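Local coordinates for phosphatidylethanolamine-binding protein (Plasmodium vivax, PDB 2GZQ), which probably binds phosphatidylethanolamine or other phosphate-bearing ligands, as a malaria-parasite member of the phosphatidylethanolamine-binding protein family, at residues A[15-18]-A[19-22]; A[42-45]-A[46-49]; A[115-118]-A[119-122]; A[149-152]-A[153-156]; A[179-182]-A[183-186]. All coordinates share one frame; numbering follows the deposited sequence.

Contact 1. Residues A[15-18]-A[19-22]; sequences IEEL and KREK
Arg20, in one of its two modelled conformers, lays its guanidinium across the aliphatic part of Glu17, with NH1 of Arg20 3.9 Å from CG of Glu17. The side chain leaves with CG anti to the backbone N (chi1 -176°) and bends at chi3, which brings the flat group back over the preceding turn, Glu17 CA lying off-centre beneath one face. At its edge, NE and NH2 of Arg20 both donate to the same oxygen of the adjoining Glu21, NE to OE2 at 2.8 Å, in a side-on salt bridge that in this conformer fixes the guanidinium's rotation. A water held between Arg20 NH2 and Glu17 OE1, 2.7 Å from the latter, closes the link back to Glu17, whose OE1 is also bonded to His51. On another side of the helix the extended Lys19 crosses Ile15, CE of Lys19 lying 3.9 Å from CG2 of Ile15, before its ammonium meets Glu31. Leu18 is buried against Phe192 and Trp194 of strand 188-198 and against helix 23-26. Backbone bonds from Lys19, Arg20 and Glu21 to the carbonyls four residues earlier complete a short amphipathic helix, terminated at Lys22, with its positive phi, by a Schellman motif.

Contact 2. Residues A[42-45]-A[46-49]; sequences SFKS and GKEV
Two backbone hydrogen bonds hold the bend between 42-45 and 46-49 together: Phe43 N gives to Lys47 O at 2.9 Å, and Lys47 N gives to Lys44 O, also at 2.9 Å. The second closes a type II beta turn from Lys44 to Lys47. Gly46 sits at its third position with phi 87°, where a CB would run into the carbonyl oxygen of Ser45. Beside the turn a water bridges three groups, accepting from Gly46 N, donating to Glu48 OE2 at 2.7 Å and hydrogen-bonding Ser42 OG. Glu48 OE2 is also bonded to the hydroxyl of Tyr40, so the carboxylate draws on both water and protein. Ser42 and Glu48 face each other as an antiparallel non-hydrogen-bonded pair, with Ser42 CB 4.1 Å from Glu48 CG.

The other face carries the two lysines, lying side by side and pointing the same way. Lys44 CE rests 3.9 Å from Lys47 CD, while Phe43 CB touches the same Lys47 CD at 4.0 Å. Lys47 sets out with CG anti to its backbone N (chi1 -167°) and stays straight as far as CE, which carries its ammonium past Phe43 to the carbonyls of Asp56 and Ala58. On the buried side, Phe43 CE2 meets Val49 CG2 at 3.9 Å, the methyl approaching the ring obliquely. The lysine pair therefore combines hydrocarbon contact with separated charges: Lys44 NZ and Lys47 NZ stand 6.8 Å apart, and with the ammonium of Lys47 bonded to two backbone carbonyls, its charge probably has little effect on Lys44.

Contact 3. Residues A[115-118]-A[119-122]; sequences GTDK and NCIT
Asp117 folds its carboxylate back over the turn that follows it, and OD1 of Asp117 accepts the backbone N of Asn119 at 2.8 Å. The conformation responsible has CG lodged between the backbone N and the carbonyl carbon (chi1 68°), bringing OD1 over the start of the turn. The N-H of Asn119 meets that oxygen on its anti side, 34° out of the carboxylate plane. In the conformer given, one of two modelled, SG of Cys120 lies 3.3 Å from OD1 of Asp117. In the backbone, Cys120 N donates to Asp117 O at 3.1 Å. Asp117 thus opens both an Asx turn, through OD1, and a type I beta turn to Cys120, through its carbonyl.

The Asn119 amide stands perpendicular to the Asp117 carboxylate, and a water joins the two by donating to Asp117 OD2 and to Asn119 OD1. Lys118 also holds CG between its backbone N and carbonyl carbon (chi1 63°); extended from there on, it runs alongside Asn119, with Lys118 CG 3.8 Å from Asn119 ND2. At the far end of the contact, Thr116 OG1 lies 3.9 Å from Cys120 CB. Its hydroxyl also shares a water with Thr122 OG1, and a second water connects Thr122 OG1 to Gly115 O.

The turn delivers the chain from the loop after strand 111-113 into strand 121-124, one edge strand of the six-stranded mixed sheet. Cys120 and Thr122 pack on Val104 of the adjacent strand 99-107, while Asn119 touches Lys108.

Contact 4. Residues A[149-152]-A[153-156]; sequences EENK and GNVT
A type I beta turn runs from Asn151 to Asn154, overlapping the end of the 3-10 segment 149-151, and is closed by Asn154 N giving to Asn151 O at 2.9 Å. The side chains of these two asparagines lie near each other without bonding directly. A water sits between them, donating to Asn151 OD1 and accepting from Asn154 ND2, each at 2.8 Å. In the conformer described, one of two modelled, Asn154 holds CG anti to its backbone N (chi1 -170°), which brings its amide to this water; its CB lies 3.8 Å from Asn151 O. A second water spans the backbone on another side, donating to Glu150 O and accepting from Gly153 N.

Lys152 stretches out beyond CG, which lies 3.3 Å from Gly153 N. At its end, Lys152 NZ hydrogen-bonds the carbonyl of Asn119 and also forms a salt bridge to Glu149 OE2 at 3.1 Å, approaching on the syn side but 30° out of the carboxylate plane. Val155 brings CG2 over the turn, 3.9 Å from Lys152 O.

The turn follows strand 138-148 and opens the long loop toward helix 171-174. Lys152 lies on Ile121 and Val155 on Leu123 of the edge strand 121-124, and Val155 also packs against Val181 of helix 178-184, so the loop touches both the edge strand and that helix.

Contact 5. Residues A[179-182]-A[183-186]; sequences YNVI and QMND
Asn185 folds back on Val181, whose carbonyl oxygen takes two bonds from it. ND2 of Asn185 reaches Val181 O at 2.9 Å in a nearly straight bond (168°), and Asn185 N adds a second at 3.2 Å from the opposite face of the carbonyl plane. The side chain swings to this point with CG anti to its own carbonyl carbon (chi1 -81°), and its amide then lies alongside Val181, with ND2 of Asn185 3.8 Å from CG1 of Val181. Beside this doubly gripped oxygen the buried Ile182 turns inward onto Ile143 and Ser145 of strand 138-148 and Ile189 of strand 188-198. Helix 178-184 ends here in a Schellman motif: Asp186, with positive phi, bonds its N to Gln183 O, and Met187 N returns to Ile182 O.

The exposed side is less tightly knit. Gln183 bends at chi2 so that NE2 reaches Asn180 OD1 at 3.0 Å, the two amide planes being 21° apart; Asn180 ND2 is taken by the carbonyl of Cys175. The Tyr179 ring meets Gln183 merely through CE1, 4.0 Å from CG of Gln183, and the two side chains cross at about a right angle. Met184, a selenomethionine modelled in two conformers, passes its SE 3.6 Å from Asn180 ND2, while its CE comes no nearer than 4.4 Å to CG2 of Val181.

In the fold
The five contacts follow one another along the chain without interleaving. Contact 1 lies on helix 15-20, while contact 2 joins strands 39-42 and 47-49 at the edge of the four-stranded antiparallel sheet. Contacts 3, 4 and 5 form a chain of neighbours around the six-stranded mixed sheet: centres of contacts 3 and 4 are 13 Å apart and those of 4 and 5 are 12 Å apart. Asn119 O with Lys152 NZ, and Thr156 N with Asn185 OD1, make the two probable hydrogen-bonded joints. These link edge strand 121-124, the loop after strand 138-148 and helix 178-184. Contacts 1 and 2 touch none of the others; contact 1 lies across the chain's centre from contacts 3 and 4, 31 Å and 30 Å away between centres.

Contact 1. Residues A[15-18]-A[19-22]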
loop_
_atom_site.group_PDB
_atom_site.type_symbol
_atom_site.label_atom_id
_atom_site.label_comp_id
_atom_site.label_asym_id
_atom_site.label_seq_id
_atom_site.Cartn_x
_atom_site.Cartn_y
_atom_site.Cartn_z
ATOM N N ILE A 15 16.320 -0.619 5.779
ATOM C CA ILE A 15 16.701 0.342 4.746
ATOM C C ILE A 15 17.583 -0.293 3.688
ATOM O O ILE A 15 17.402 -0.077 2.488
ATOM C CB ILE A 15 17.381 1.569 5.396
ATOM C CG1 ILE A 15 16.413 2.303 6.336
ATOM C CG2 ILE A 15 17.904 2.515 4.374
ATOM C CD1 ILE A 15 15.161 2.821 5.645
ATOM N N GLU A 16 18.549 -1.077 4.126
ATOM C CA GLU A 16 19.432 -1.716 3.174
ATOM C C GLU A 16 18.686 -2.664 2.223
ATOM O O GLU A 16 18.981 -2.681 1.029
ATOM C CB GLU A 16 20.591 -2.407 3.884
ATOM C CG GLU A 16 20.234 -3.735 4.476
ATOM C CD GLU A 16 20.609 -4.878 3.568
ATOM O OE1 GLU A 16 21.372 -4.646 2.605
ATOM O OE2 GLU A 16 20.143 -6.009 3.820
ATOM N N GLU A 17 17.713 -3.414 2.731
ATOM C CA GLU A 17 16.867 -4.265 1.906
ATOM C C GLU A 17 16.118 -3.445 0.853
ATOM O O GLU A 17 16.016 -3.816 -0.327
ATOM C CB GLU A 17 15.820 -4.884 2.850
ATOM C CG GLU A 17 15.408 -6.282 2.617
ATOM C CD GLU A 17 14.411 -6.750 3.672
ATOM O OE1 GLU A 17 13.552 -7.583 3.311
ATOM O OE2 GLU A 17 14.484 -6.319 4.868
ATOM N N LEU A 18 15.537 -2.350 1.300
ATOM C CA LEU A 18 14.791 -1.507 0.390
ATOM C C LEU A 18 15.666 -0.843 -0.662
ATOM O O LEU A 18 15.246 -0.683 -1.819
ATOM C CB LEU A 18 13.978 -0.472 1.160
ATOM C CG LEU A 18 12.907 -1.038 2.102
ATOM C CD1 LEU A 18 12.028 0.065 2.701
ATOM C CD2 LEU A 18 12.074 -2.113 1.476
ATOM N N LYS A 19 16.885 -0.487 -0.298
ATOM C CA LYS A 19 17.824 0.038 -1.279
ATOM C C LYS A 19 18.239 -1.020 -2.280
ATOM O O LYS A 19 18.319 -0.751 -3.474
ATOM C CB LYS A 19 19.022 0.661 -0.569
ATOM C CG LYS A 19 18.702 2.003 0.117
ATOM C CD LYS A 19 19.915 2.686 0.754
ATOM C CE LYS A 19 19.594 4.110 1.252
ATOM N NZ LYS A 19 20.776 4.848 1.823
ATOM N N ARG A 20 18.470 -2.239 -1.828
ATOM C CA ARG A 20 18.879 -3.302 -2.733
ATOM C C ARG A 20 17.866 -3.473 -3.858
ATOM O O ARG A 20 18.228 -3.679 -5.014
ATOM C CB ARG A 20 18.984 -4.594 -1.938
ATOM C CG ARG A 20 19.484 -5.765 -2.735
ATOM C CD ARG A 20 19.444 -7.009 -1.897
ATOM N NE ARG A 20 18.070 -7.461 -1.777
ATOM C CZ ARG A 20 17.506 -7.921 -0.665
ATOM N NH1 ARG A 20 18.204 -8.006 0.457
ATOM N NH2 ARG A 20 16.231 -8.286 -0.690
ATOM N N GLU A 21 16.580 -3.421 -3.479
ATOM C CA GLU A 21 15.462 -3.651 -4.403
ATOM C C GLU A 21 14.989 -2.389 -5.113
ATOM O O GLU A 21 14.057 -2.438 -5.928
ATOM C CB GLU A 21 14.292 -4.307 -3.668
ATOM C CG GLU A 21 14.696 -5.606 -3.011
ATOM C CD GLU A 21 15.121 -6.677 -3.996
ATOM O OE1 GLU A 21 14.613 -6.712 -5.142
ATOM O OE2 GLU A 21 16.002 -7.500 -3.651
ATOM N N LYS A 22 15.648 -1.274 -4.813
ATOM C CA LYS A 22 15.332 0.053 -5.346
ATOM C C LYS A 22 13.943 0.563 -4.964
ATOM O O LYS A 22 13.446 1.521 -5.554
ATOM C CB LYS A 22 15.572 0.117 -6.839
ATOM C CG LYS A 22 17.055 -0.099 -7.138
ATOM C CD LYS A 22 17.490 0.289 -8.529
ATOM C CE LYS A 22 18.970 0.018 -8.671
ATOM N NZ LYS A 22 19.350 -1.310 -8.100
HETATM O O HOH W 1 14.026 -8.904 1.006
#

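Contact 2. Residues A[42-45]-A[46-49]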
loop_
_atom_site.group_PDB
_atom_site.type_symbol
_atom_site.label_atom_id
_atom_site.label_comp_id
_atom_site.label_asym_id
_atom_site.label_seq_id
_atom_site.Cartn_x
_atom_site.Cartn_y
_atom_site.Cartn_z
ATOM N N SER A 42 -1.923 -11.673 4.317
ATOM C CA SER A 42 -2.309 -12.964 3.752
ATOM C C SER A 42 -3.526 -12.758 2.848
ATOM O O SER A 42 -4.588 -12.386 3.306
ATOM C CB SER A 42 -2.683 -13.923 4.886
ATOM O OG SER A 42 -3.082 -15.167 4.361
ATOM N N PHE A 43 -3.373 -13.036 1.560
ATOM C CA PHE A 43 -4.529 -13.074 0.672
ATOM C C PHE A 43 -5.479 -14.187 1.053
ATOM O O PHE A 43 -6.703 -14.003 1.091
ATOM C CB PHE A 43 -4.087 -13.216 -0.778
ATOM C CG PHE A 43 -3.655 -11.917 -1.383
ATOM C CD1 PHE A 43 -4.605 -11.025 -1.845
ATOM C CD2 PHE A 43 -2.310 -11.575 -1.449
ATOM C CE1 PHE A 43 -4.237 -9.818 -2.384
ATOM C CE2 PHE A 43 -1.917 -10.357 -1.992
ATOM C CZ PHE A 43 -2.891 -9.471 -2.459
ATOM N N LYS A 44 -4.900 -15.336 1.355
ATOM C CA LYS A 44 -5.623 -16.562 1.728
ATOM C C LYS A 44 -4.551 -17.508 2.249
ATOM O O LYS A 44 -3.362 -17.230 2.108
ATOM C CB LYS A 44 -6.317 -17.198 0.523
ATOM C CG LYS A 44 -5.382 -17.544 -0.611
ATOM C CD LYS A 44 -6.161 -17.762 -1.901
ATOM C CE LYS A 44 -6.224 -16.487 -2.728
ATOM N NZ LYS A 44 -7.616 -16.202 -3.176
ATOM N N SER A 45 -4.950 -18.630 2.835
ATOM C CA SER A 45 -3.967 -19.503 3.453
ATOM C C SER A 45 -2.890 -19.862 2.442
ATOM O O SER A 45 -3.202 -20.314 1.343
ATOM C CB SER A 45 -4.627 -20.771 3.978
ATOM O OG SER A 45 -3.658 -21.649 4.526
ATOM N N GLY A 46 -1.625 -19.658 2.802
ATOM C CA GLY A 46 -0.526 -20.059 1.932
ATOM C C GLY A 46 -0.142 -18.998 0.908
ATOM O O GLY A 46 0.720 -19.229 0.066
ATOM N N LYS A 47 -0.767 -17.832 0.961
ATOM C CA LYS A 47 -0.450 -16.792 -0.018
ATOM C C LYS A 47 -0.216 -15.468 0.676
ATOM O O LYS A 47 -1.127 -14.658 0.871
ATOM C CB LYS A 47 -1.569 -16.702 -1.043
ATOM C CG LYS A 47 -1.220 -15.901 -2.263
ATOM C CD LYS A 47 -2.408 -15.894 -3.214
ATOM C CE LYS A 47 -2.098 -15.190 -4.488
ATOM N NZ LYS A 47 -1.166 -15.982 -5.344
ATOM N N GLU A 48 1.025 -15.279 1.072
ATOM C CA GLU A 48 1.438 -14.196 1.947
ATOM C C GLU A 48 2.401 -13.234 1.236
ATOM O O GLU A 48 3.191 -13.650 0.389
ATOM C CB GLU A 48 2.079 -14.774 3.209
ATOM C CG GLU A 48 1.077 -15.487 4.099
ATOM C CD GLU A 48 1.718 -16.277 5.229
ATOM O OE1 GLU A 48 2.931 -16.101 5.502
ATOM O OE2 GLU A 48 0.991 -17.078 5.856
ATOM N N VAL A 49 2.324 -11.955 1.569
ATOM C CA VAL A 49 3.234 -10.956 1.065
ATOM C C VAL A 49 4.369 -10.845 2.077
ATOM O O VAL A 49 4.134 -10.485 3.240
ATOM C CB VAL A 49 2.488 -9.609 0.922
ATOM C CG1 VAL A 49 3.437 -8.488 0.471
ATOM C CG2 VAL A 49 1.357 -9.742 -0.056
HETATM O O HOH W 2 -1.586 -17.525 5.078
#

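Contact 3. Residues A[115-118]-A[119-122]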
loop_
_atom_site.group_PDB
_atom_site.type_symbol
_atom_site.label_atom_id
_atom_site.label_comp_id
_atom_site.label_asym_id
_atom_site.label_seq_id
_atom_site.Cartn_x
_atom_site.Cartn_y
_atom_site.Cartn_z
ATOM N N GLY A 115 -10.352 -6.425 4.984
ATOM C CA GLY A 115 -10.114 -5.089 4.505
ATOM C C GLY A 115 -10.869 -3.965 5.176
ATOM O O GLY A 115 -10.700 -2.813 4.767
ATOM N N THR A 116 -11.652 -4.239 6.217
ATOM C CA THR A 116 -12.457 -3.187 6.837
ATOM C C THR A 116 -12.950 -3.596 8.215
ATOM O O THR A 116 -12.965 -4.779 8.581
ATOM C CB THR A 116 -13.625 -2.831 5.943
ATOM O OG1 THR A 116 -14.228 -1.621 6.425
ATOM C CG2 THR A 116 -14.635 -3.935 5.890
ATOM N N ASP A 117 -13.362 -2.599 8.986
ATOM C CA ASP A 117 -14.102 -2.733 10.211
ATOM C C ASP A 117 -14.856 -1.441 10.470
ATOM O O ASP A 117 -14.853 -0.549 9.624
ATOM C CB ASP A 117 -13.204 -3.130 11.391
ATOM C CG ASP A 117 -12.231 -2.068 11.807
ATOM O OD1 ASP A 117 -12.473 -0.884 11.559
ATOM O OD2 ASP A 117 -11.217 -2.456 12.443
ATOM N N LYS A 118 -15.468 -1.324 11.655
ATOM C CA LYS A 118 -16.330 -0.189 11.976
ATOM C C LYS A 118 -15.616 1.144 11.920
ATOM O O LYS A 118 -16.273 2.173 11.738
ATOM C CB LYS A 118 -16.966 -0.379 13.351
ATOM C CG LYS A 118 -15.986 -0.421 14.496
ATOM C CD LYS A 118 -16.669 -0.673 15.815
ATOM C CE LYS A 118 -15.698 -0.471 16.964
ATOM N NZ LYS A 118 -16.311 -0.761 18.282
ATOM N N ASN A 119 -14.297 1.139 12.111
ATOM C CA ASN A 119 -13.495 2.360 12.174
ATOM C C ASN A 119 -13.016 2.864 10.836
ATOM O O ASN A 119 -12.529 3.992 10.746
ATOM C CB ASN A 119 -12.277 2.118 13.074
ATOM C CG ASN A 119 -12.658 1.706 14.483
ATOM O OD1 ASN A 119 -12.155 0.709 15.001
ATOM N ND2 ASN A 119 -13.538 2.464 15.094
ATOM N N CYS A 120 -13.074 1.996 9.836
ATOM C CA CYS A 120 -12.349 2.252 8.607
ATOM C C CYS A 120 -13.172 2.994 7.568
ATOM O O CYS A 120 -14.358 2.758 7.394
ATOM C CB CYS A 120 -11.837 0.941 8.044
ATOM S SG CYS A 120 -10.584 0.175 9.092
ATOM N N ILE A 121 -12.519 3.891 6.866
ATOM C CA ILE A 121 -13.070 4.567 5.707
ATOM C C ILE A 121 -12.316 4.020 4.514
ATOM O O ILE A 121 -11.080 4.153 4.429
ATOM C CB ILE A 121 -12.870 6.082 5.820
ATOM C CG1 ILE A 121 -13.483 6.623 7.097
ATOM C CG2 ILE A 121 -13.473 6.765 4.596
ATOM C CD1 ILE A 121 -13.345 8.117 7.283
ATOM N N THR A 122 -13.023 3.438 3.569
ATOM C CA THR A 122 -12.427 2.970 2.342
ATOM C C THR A 122 -12.392 4.091 1.301
ATOM O O THR A 122 -13.403 4.426 0.687
ATOM C CB THR A 122 -13.130 1.709 1.823
ATOM O OG1 THR A 122 -12.938 0.657 2.785
ATOM C CG2 THR A 122 -12.577 1.259 0.503
HETATM O O HOH W 3 -11.235 -1.491 2.424
HETATM O O HOH W 4 -14.384 0.765 5.070
HETATM O O HOH W 5 -9.914 -0.755 13.752
#

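Contact 4. Residues A[149-152]-A[153-156]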
loop_
_atom_site.group_PDB
_atom_site.type_symbol
_atom_site.label_atom_id
_atom_site.label_comp_id
_atom_site.label_asym_id
_atom_site.label_seq_id
_atom_site.Cartn_x
_atom_site.Cartn_y
_atom_site.Cartn_z
ATOM N N GLU A 149 -6.696 10.760 14.018
ATOM C CA GLU A 149 -8.072 10.275 13.943
ATOM C C GLU A 149 -8.973 11.329 13.296
ATOM O O GLU A 149 -9.813 11.020 12.447
ATOM C CB GLU A 149 -8.605 9.892 15.321
ATOM C CG GLU A 149 -10.106 9.632 15.344
ATOM C CD GLU A 149 -10.468 8.244 14.854
ATOM O OE1 GLU A 149 -9.582 7.363 14.868
ATOM O OE2 GLU A 149 -11.644 8.034 14.468
ATOM N N GLU A 150 -8.806 12.582 13.695
ATOM C CA GLU A 150 -9.705 13.638 13.202
ATOM C C GLU A 150 -9.546 13.883 11.698
ATOM O O GLU A 150 -10.424 14.513 11.094
ATOM C CB GLU A 150 -9.479 14.943 13.957
ATOM C CG GLU A 150 -8.113 15.565 13.712
ATOM C CD GLU A 150 -7.744 16.619 14.746
ATOM O OE1 GLU A 150 -7.622 16.275 15.942
ATOM O OE2 GLU A 150 -7.564 17.792 14.356
ATOM N N ASN A 151 -8.442 13.414 11.116
ATOM C CA ASN A 151 -8.148 13.634 9.687
ATOM C C ASN A 151 -8.307 12.382 8.843
ATOM O O ASN A 151 -7.994 12.386 7.667
ATOM C CB ASN A 151 -6.714 14.169 9.505
ATOM C CG ASN A 151 -6.523 15.529 10.110
ATOM O OD1 ASN A 151 -7.467 16.293 10.243
ATOM N ND2 ASN A 151 -5.278 15.859 10.438
ATOM N N LYS A 152 -8.790 11.306 9.442
ATOM C CA LYS A 152 -8.802 10.035 8.737
ATOM C C LYS A 152 -9.663 10.044 7.478
ATOM O O LYS A 152 -9.415 9.261 6.558
ATOM C CB LYS A 152 -9.222 8.883 9.643
ATOM C CG LYS A 152 -10.699 8.889 10.041
ATOM C CD LYS A 152 -11.060 7.675 10.912
ATOM C CE LYS A 152 -12.543 7.565 11.156
ATOM N NZ LYS A 152 -12.832 6.467 12.070
ATOM N N GLY A 153 -10.635 10.951 7.415
ATOM C CA GLY A 153 -11.465 11.099 6.211
ATOM C C GLY A 153 -11.272 12.417 5.503
ATOM O O GLY A 153 -12.123 12.836 4.717
ATOM N N ASN A 154 -10.154 13.066 5.791
ATOM C CA ASN A 154 -9.825 14.357 5.239
ATOM C C ASN A 154 -8.408 14.329 4.695
ATOM O O ASN A 154 -7.520 15.003 5.206
ATOM C CB ASN A 154 -9.953 15.412 6.339
ATOM C CG ASN A 154 -9.858 16.812 5.811
ATOM O OD1 ASN A 154 -9.940 17.032 4.599
ATOM N ND2 ASN A 154 -9.649 17.768 6.705
ATOM N N VAL A 155 -8.209 13.535 3.667
ATOM C CA VAL A 155 -6.897 13.299 3.093
ATOM C C VAL A 155 -6.830 14.105 1.806
ATOM O O VAL A 155 -7.543 13.802 0.831
ATOM C CB VAL A 155 -6.689 11.810 2.802
ATOM C CG1 VAL A 155 -5.330 11.584 2.185
ATOM C CG2 VAL A 155 -6.903 11.012 4.106
ATOM N N THR A 156 -6.029 15.152 1.796
ATOM C CA THR A 156 -5.861 15.949 0.603
ATOM C C THR A 156 -5.341 15.050 -0.523
ATOM O O THR A 156 -4.362 14.334 -0.317
ATOM C CB THR A 156 -4.901 17.103 0.920
ATOM O OG1 THR A 156 -5.450 17.869 2.007
ATOM C CG2 THR A 156 -4.671 17.981 -0.304
HETATM O O HOH W 6 -11.797 13.011 9.039
HETATM O O HOH W 7 -10.006 17.182 9.402
#

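Contact 5. Residues A[179-182]-A[183-186]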
loop_
_atom_site.group_PDB
_atom_site.type_symbol
_atom_site.label_atom_id
_atom_site.label_comp_id
_atom_site.label_asym_id
_atom_site.label_seq_id
_atom_site.Cartn_x
_atom_site.Cartn_y
_atom_site.Cartn_z
ATOM N N TYR A 179 3.950 8.372 -1.657
ATOM C CA TYR A 179 4.815 9.136 -0.780
ATOM C C TYR A 179 4.397 10.616 -0.808
ATOM O O TYR A 179 4.349 11.289 0.222
ATOM C CB TYR A 179 6.274 8.969 -1.225
ATOM C CG TYR A 179 7.221 9.742 -0.330
ATOM C CD1 TYR A 179 7.641 11.023 -0.657
ATOM C CD2 TYR A 179 7.641 9.215 0.889
ATOM C CE1 TYR A 179 8.459 11.740 0.179
ATOM C CE2 TYR A 179 8.477 9.927 1.721
ATOM C CZ TYR A 179 8.868 11.187 1.363
ATOM O OH TYR A 179 9.716 11.925 2.153
ATOM N N ASN A 180 4.106 11.129 -2.005
ATOM C CA ASN A 180 3.695 12.530 -2.098
ATOM C C ASN A 180 2.428 12.802 -1.268
ATOM O O ASN A 180 2.351 13.785 -0.531
ATOM C CB ASN A 180 3.518 12.948 -3.549
ATOM C CG ASN A 180 3.316 14.435 -3.698
ATOM O OD1 ASN A 180 4.007 15.227 -3.064
ATOM N ND2 ASN A 180 2.396 14.843 -4.570
ATOM N N VAL A 181 1.441 11.934 -1.408
ATOM C CA VAL A 181 0.222 12.064 -0.625
ATOM C C VAL A 181 0.465 12.023 0.874
ATOM O O VAL A 181 -0.051 12.841 1.616
ATOM C CB VAL A 181 -0.809 11.018 -1.039
ATOM C CG1 VAL A 181 -1.998 11.018 -0.098
ATOM C CG2 VAL A 181 -1.273 11.285 -2.474
ATOM N N ILE A 182 1.327 11.116 1.303
ATOM C CA ILE A 182 1.651 10.991 2.697
ATOM C C ILE A 182 2.300 12.261 3.226
ATOM O O ILE A 182 1.898 12.823 4.249
ATOM C CB ILE A 182 2.532 9.749 2.888
ATOM C CG1 ILE A 182 1.698 8.489 2.657
ATOM C CG2 ILE A 182 3.249 9.745 4.270
ATOM C CD1 ILE A 182 2.525 7.243 2.410
ATOM N N GLN A 183 3.294 12.762 2.513
ATOM C CA GLN A 183 4.055 13.874 3.048
ATOM C C GLN A 183 3.222 15.150 2.972
ATOM O O GLN A 183 3.274 15.978 3.891
ATOM C CB GLN A 183 5.457 14.003 2.434
ATOM C CG GLN A 183 5.469 14.335 1.011
ATOM C CD GLN A 183 5.385 15.794 0.778
ATOM O OE1 GLN A 183 5.802 16.589 1.606
ATOM N NE2 GLN A 183 4.821 16.164 -0.354
HETATM N N MSE A 184 2.414 15.334 1.928
HETATM C CA MSE A 184 1.638 16.558 1.816
HETATM C C MSE A 184 0.503 16.624 2.843
HETATM O O MSE A 184 -0.032 17.704 3.111
HETATM C CB MSE A 184 1.139 16.758 0.375
HETATM C CG MSE A 184 -0.049 15.907 -0.065
HETATM SE SE MSE A 184 -0.083 15.741 -2.082
HETATM C CE MSE A 184 -1.983 15.613 -2.239
ATOM N N ASN A 185 0.130 15.472 3.419
ATOM C CA ASN A 185 -0.853 15.392 4.500
ATOM C C ASN A 185 -0.218 15.312 5.887
ATOM O O ASN A 185 -0.890 15.098 6.880
ATOM C CB ASN A 185 -1.751 14.171 4.285
ATOM C CG ASN A 185 -2.831 14.434 3.295
ATOM O OD1 ASN A 185 -3.839 15.065 3.624
ATOM N ND2 ASN A 185 -2.607 14.042 2.047
ATOM N N ASP A 186 1.090 15.478 5.936
ATOM C CA ASP A 186 1.828 15.426 7.214
ATOM C C ASP A 186 1.600 14.102 7.949
ATOM O O ASP A 186 1.518 14.045 9.177
ATOM C CB ASP A 186 1.463 16.622 8.131
ATOM C CG ASP A 186 1.969 17.950 7.606
ATOM O OD1 ASP A 186 2.967 17.974 6.870
ATOM O OD2 ASP A 186 1.354 18.983 7.948
#